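Local structure of Cry23AA1 (4RHZ) at residues Ser83-Thr97 / Ser115-Thr127. The protein is an aerolysin-family crystal toxin that forms a binary complex with Cry37Aa1, binds zinc and probably acts by making pores in membranes. Numbering follows the deposited sequence.
Sequences SAVTEGVKAGTSIST and SAEYNYSTTNTTT
Tyr120 packs its ring against Ile95 and reaches on to Thr97, and it buries more surface than any other residue here. Ile95 CG2 sits over one ring face, 3.8 Å from the centroid and 17° off the normal, a CH-pi contact made where the two side chains cross at about a right angle. Further out, Tyr120 OH and Thr97 OG1 lie 3.3 Å apart and share a hydrogen bond; the same phenol oxygen also bonds to Glu166 O. The backbone of Tyr120 is gripped from two directions: its N gives a bond to Ile95 O (2.8 Å), while its O takes the N-H of Val89, which comes in well above the carbonyl plane. Residue 120 thus ties the end of strand 67-90 to the residue just before strand 96-105, just where Asn119 to Thr122 make a type I turn. Asn119 OD1 accepts from Ser121 N, closing an Asx turn.

Ser83 marks the other end, pairing with Thr126 through two antiparallel backbone hydrogen bonds. Its CB rests 3.5 Å from Tyr118 OH, which is hydrogen-bonded to Phe218 O, and its OG reaches Glu117 O through a water. Between these ends, Val85 is wedged against the loop that links strands 111-119 and 126-142. With CG1 anti to the backbone N (chi1 165°), CG2 is turned to the edge of the Tyr118 ring, 3.9 Å from CD1. A water takes the Val85 N-H and donates to Thr122 O and Asn124 O. The two sheets therefore meet through apolar side chains and tyrosines whose hydroxyls are satisfied, while around Val85 waters bridge backbone groups of strand and loop that make no direct bond, where the hairpin 96-119 joins the long strands of this aerolysin-type fold.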
loop_
_atom_site.group_PDB
_atom_site.type_symbol
_atom_site.label_atom_id
_atom_site.label_comp_id
_atom_site.label_asym_id
_atom_site.label_seq_id
_atom_site.Cartn_x
_atom_site.Cartn_y
_atom_site.Cartn_z
ATOM N N SER A 83 -11.992 2.424 7.018
ATOM C CA SER A 83 -11.766 1.962 8.364
ATOM C C SER A 83 -13.040 1.355 9.022
ATOM O O SER A 83 -14.164 1.525 8.504
ATOM C CB SER A 83 -11.153 3.061 9.187
ATOM O OG SER A 83 -12.113 4.054 9.424
ATOM N N ALA A 84 -12.813 0.528 10.057
ATOM C CA ALA A 84 -13.900 -0.082 10.882
ATOM C C ALA A 84 -13.291 -0.639 12.189
ATOM O O ALA A 84 -12.067 -0.833 12.283
ATOM C CB ALA A 84 -14.607 -1.177 10.138
ATOM N N VAL A 85 -14.135 -0.818 13.205
ATOM C CA VAL A 85 -13.817 -1.565 14.394
ATOM C C VAL A 85 -14.377 -2.939 14.050
ATOM O O VAL A 85 -15.460 -3.051 13.509
ATOM C CB VAL A 85 -14.588 -0.970 15.597
ATOM C CG1 VAL A 85 -14.603 -1.943 16.862
ATOM C CG2 VAL A 85 -14.084 0.440 15.943
ATOM N N THR A 86 -13.626 -3.991 14.303
ATOM C CA THR A 86 -14.140 -5.363 14.065
ATOM C C THR A 86 -14.393 -6.061 15.412
ATOM O O THR A 86 -15.188 -7.023 15.505
ATOM C CB THR A 86 -13.113 -6.197 13.249
ATOM O OG1 THR A 86 -11.824 -5.994 13.845
ATOM C CG2 THR A 86 -13.021 -5.660 11.817
ATOM N N GLU A 87 -13.774 -5.563 16.462
ATOM C CA GLU A 87 -14.074 -6.111 17.800
ATOM C C GLU A 87 -14.170 -4.987 18.733
ATOM O O GLU A 87 -13.157 -4.340 19.002
ATOM C CB GLU A 87 -12.970 -7.056 18.270
ATOM C CG GLU A 87 -13.047 -8.464 17.604
ATOM C CD GLU A 87 -11.986 -9.371 18.176
ATOM O OE1 GLU A 87 -10.771 -9.052 18.049
ATOM O OE2 GLU A 87 -12.353 -10.364 18.843
ATOM N N GLY A 88 -15.388 -4.719 19.216
ATOM C CA GLY A 88 -15.613 -3.502 19.976
ATOM C C GLY A 88 -16.405 -3.733 21.263
ATOM O O GLY A 88 -16.609 -4.874 21.684
ATOM N N VAL A 89 -16.878 -2.623 21.840
ATOM C CA VAL A 89 -17.486 -2.570 23.163
ATOM C C VAL A 89 -18.530 -1.456 23.208
ATOM O O VAL A 89 -18.329 -0.359 22.644
ATOM C CB VAL A 89 -16.396 -2.475 24.273
ATOM C CG1 VAL A 89 -15.641 -1.098 24.271
ATOM C CG2 VAL A 89 -16.933 -2.882 25.691
ATOM N N LYS A 90 -19.690 -1.768 23.805
ATOM C CA LYS A 90 -20.719 -0.768 24.084
ATOM C C LYS A 90 -21.014 -0.669 25.602
ATOM O O LYS A 90 -21.527 -1.636 26.251
ATOM C CB LYS A 90 -21.973 -1.153 23.353
ATOM C CG LYS A 90 -23.168 -0.159 23.548
ATOM C CD LYS A 90 -24.279 -0.569 22.541
ATOM C CE LYS A 90 -25.488 0.323 22.610
ATOM N NZ LYS A 90 -25.120 1.718 22.354
ATOM N N ALA A 91 -20.679 0.495 26.138
ATOM C CA ALA A 91 -20.818 0.851 27.557
ATOM C C ALA A 91 -21.949 1.799 27.543
ATOM O O ALA A 91 -22.709 1.813 26.585
ATOM C CB ALA A 91 -19.588 1.547 28.031
ATOM N N GLY A 92 -22.088 2.637 28.548
ATOM C CA GLY A 92 -23.279 3.476 28.576
ATOM C C GLY A 92 -23.149 4.805 27.837
ATOM O O GLY A 92 -24.132 5.419 27.392
ATOM N N THR A 93 -21.937 5.277 27.748
ATOM C CA THR A 93 -21.644 6.519 27.061
ATOM C C THR A 93 -20.852 6.223 25.721
ATOM O O THR A 93 -20.225 5.180 25.551
ATOM C CB THR A 93 -20.887 7.415 28.093
ATOM O OG1 THR A 93 -20.401 8.592 27.467
ATOM C CG2 THR A 93 -19.710 6.688 28.710
ATOM N N SER A 94 -20.954 7.109 24.757
ATOM C CA SER A 94 -20.141 7.076 23.518
ATOM C C SER A 94 -18.665 6.780 23.725
ATOM O O SER A 94 -18.000 7.499 24.464
ATOM C CB SER A 94 -20.159 8.482 22.907
ATOM O OG SER A 94 -20.896 8.419 21.732
ATOM N N ILE A 95 -18.128 5.766 23.069
ATOM C CA ILE A 95 -16.660 5.644 23.118
ATOM C C ILE A 95 -16.128 5.748 21.673
ATOM O O ILE A 95 -16.452 4.895 20.841
ATOM C CB ILE A 95 -16.189 4.346 23.756
ATOM C CG1 ILE A 95 -16.988 4.046 25.040
ATOM C CG2 ILE A 95 -14.648 4.380 23.996
ATOM C CD1 ILE A 95 -16.941 2.543 25.377
ATOM N N SER A 96 -15.344 6.794 21.383
ATOM C CA SER A 96 -14.739 6.940 20.054
ATOM C C SER A 96 -13.379 7.662 20.066
ATOM O O SER A 96 -13.069 8.340 21.059
ATOM C CB SER A 96 -15.740 7.583 19.067
ATOM O OG SER A 96 -15.996 8.888 19.463
ATOM N N THR A 97 -12.581 7.500 18.988
ATOM C CA THR A 97 -11.267 8.163 18.838
ATOM C C THR A 97 -11.030 8.569 17.371
ATOM O O THR A 97 -11.240 7.750 16.476
ATOM C CB THR A 97 -10.124 7.200 19.160
ATOM O OG1 THR A 97 -10.241 6.716 20.485
ATOM C CG2 THR A 97 -8.748 7.873 19.034
ATOM N N SER A 115 -6.055 9.522 8.658
ATOM C CA SER A 115 -6.778 9.657 9.905
ATOM C C SER A 115 -8.086 8.897 9.758
ATOM O O SER A 115 -8.686 8.842 8.668
ATOM C CB SER A 115 -7.130 11.136 10.160
ATOM O OG SER A 115 -6.037 11.854 10.737
ATOM N N ALA A 116 -8.558 8.331 10.862
ATOM C CA ALA A 116 -9.902 7.782 10.834
ATOM C C ALA A 116 -10.561 7.897 12.217
ATOM O O ALA A 116 -9.874 8.012 13.246
ATOM C CB ALA A 116 -9.894 6.344 10.312
ATOM N N GLU A 117 -11.889 7.938 12.181
ATOM C CA GLU A 117 -12.705 7.896 13.356
ATOM C C GLU A 117 -13.150 6.467 13.738
ATOM O O GLU A 117 -13.880 5.802 13.010
ATOM C CB GLU A 117 -13.936 8.824 13.276
ATOM C CG GLU A 117 -14.262 9.196 14.767
ATOM C CD GLU A 117 -15.100 10.387 14.942
ATOM O OE1 GLU A 117 -15.528 10.603 16.096
ATOM O OE2 GLU A 117 -15.344 11.103 13.953
ATOM N N TYR A 118 -12.665 6.015 14.874
ATOM C CA TYR A 118 -13.132 4.762 15.455
ATOM C C TYR A 118 -14.220 4.922 16.539
ATOM O O TYR A 118 -13.946 5.435 17.628
ATOM C CB TYR A 118 -11.967 3.975 15.966
ATOM C CG TYR A 118 -11.080 3.570 14.818
ATOM C CD1 TYR A 118 -11.335 2.421 14.093
ATOM C CD2 TYR A 118 -10.005 4.388 14.418
ATOM C CE1 TYR A 118 -10.515 2.051 13.043
ATOM C CE2 TYR A 118 -9.199 4.037 13.341
ATOM C CZ TYR A 118 -9.443 2.891 12.671
ATOM O OH TYR A 118 -8.611 2.573 11.610
ATOM N N ASN A 119 -15.429 4.504 16.186
ATOM C CA ASN A 119 -16.513 4.372 17.141
ATOM C C ASN A 119 -16.554 2.930 17.712
ATOM O O ASN A 119 -16.868 1.976 16.992
ATOM C CB ASN A 119 -17.834 4.745 16.492
ATOM C CG ASN A 119 -19.084 4.501 17.474
ATOM O OD1 ASN A 119 -18.987 3.858 18.567
ATOM N ND2 ASN A 119 -20.246 4.966 17.030
ATOM N N TYR A 120 -16.223 2.786 18.989
ATOM C CA TYR A 120 -16.014 1.441 19.592
ATOM C C TYR A 120 -17.238 0.542 19.635
ATOM O O TYR A 120 -17.105 -0.675 19.698
ATOM C CB TYR A 120 -15.417 1.530 20.987
ATOM C CG TYR A 120 -14.008 2.084 21.095
ATOM C CD1 TYR A 120 -13.542 3.093 20.251
ATOM C CD2 TYR A 120 -13.174 1.659 22.124
ATOM C CE1 TYR A 120 -12.223 3.642 20.422
ATOM C CE2 TYR A 120 -11.890 2.173 22.279
ATOM C CZ TYR A 120 -11.437 3.163 21.432
ATOM O OH TYR A 120 -10.192 3.658 21.641
ATOM N N SER A 121 -18.401 1.150 19.465
ATOM C CA SER A 121 -19.698 0.502 19.681
ATOM C C SER A 121 -20.358 -0.049 18.436
ATOM O O SER A 121 -21.466 -0.648 18.541
ATOM C CB SER A 121 -20.658 1.496 20.383
ATOM O OG SER A 121 -19.941 1.947 21.568
ATOM N N THR A 122 -19.723 0.129 17.279
ATOM C CA THR A 122 -20.303 -0.421 16.051
ATOM C C THR A 122 -19.274 -1.157 15.204
ATOM O O THR A 122 -18.079 -0.879 15.320
ATOM C CB THR A 122 -21.058 0.680 15.202
ATOM O OG1 THR A 122 -21.595 0.055 14.038
ATOM C CG2 THR A 122 -20.111 1.826 14.697
ATOM N N THR A 123 -19.709 -2.114 14.384
ATOM C CA THR A 123 -18.822 -2.727 13.395
ATOM C C THR A 123 -19.025 -2.130 11.973
ATOM O O THR A 123 -18.486 -2.666 10.945
ATOM C CB THR A 123 -19.091 -4.207 13.226
ATOM O OG1 THR A 123 -20.473 -4.338 12.866
ATOM C CG2 THR A 123 -18.824 -4.980 14.480
ATOM N N ASN A 124 -19.898 -1.143 11.872
ATOM C CA ASN A 124 -20.142 -0.454 10.592
ATOM C C ASN A 124 -18.861 -0.039 9.926
ATOM O O ASN A 124 -17.924 0.508 10.603
ATOM C CB ASN A 124 -20.887 0.805 10.887
ATOM C CG ASN A 124 -22.357 0.533 11.127
ATOM O OD1 ASN A 124 -22.839 -0.642 11.046
ATOM N ND2 ASN A 124 -23.092 1.597 11.439
ATOM N N THR A 125 -18.765 -0.298 8.641
ATOM C CA THR A 125 -17.539 0.134 8.004
ATOM C C THR A 125 -17.763 1.456 7.241
ATOM O O THR A 125 -18.848 1.648 6.643
ATOM C CB THR A 125 -16.900 -1.001 7.127
ATOM O OG1 THR A 125 -17.663 -1.152 5.962
ATOM C CG2 THR A 125 -17.049 -2.329 7.786
ATOM N N THR A 126 -16.747 2.353 7.283
ATOM C CA THR A 126 -16.796 3.619 6.538
ATOM C C THR A 126 -15.672 3.742 5.494
ATOM O O THR A 126 -14.485 3.547 5.798
ATOM C CB THR A 126 -16.808 4.917 7.413
ATOM O OG1 THR A 126 -15.625 4.928 8.194
ATOM C CG2 THR A 126 -18.022 5.006 8.357
ATOM N N THR A 127 -16.082 4.077 4.275
ATOM C CA THR A 127 -15.189 4.270 3.129
ATOM C C THR A 127 -15.458 5.628 2.486
ATOM O O THR A 127 -16.632 5.988 2.274
ATOM C CB THR A 127 -15.459 3.225 2.065
ATOM O OG1 THR A 127 -15.265 1.917 2.611
ATOM C CG2 THR A 127 -14.536 3.415 0.833
HETATM O O HOH W 1 -14.145 3.678 11.481
HETATM O O HOH W 2 -16.698 0.631 13.124
HETATM O O HOH W 3 -16.317 -4.187 11.233
HETATM O O HOH W 4 -20.421 2.804 24.596
HETATM O O HOH W 5 -19.640 4.464 20.900
HETATM O O HOH W 6 -14.256 10.606 18.151
#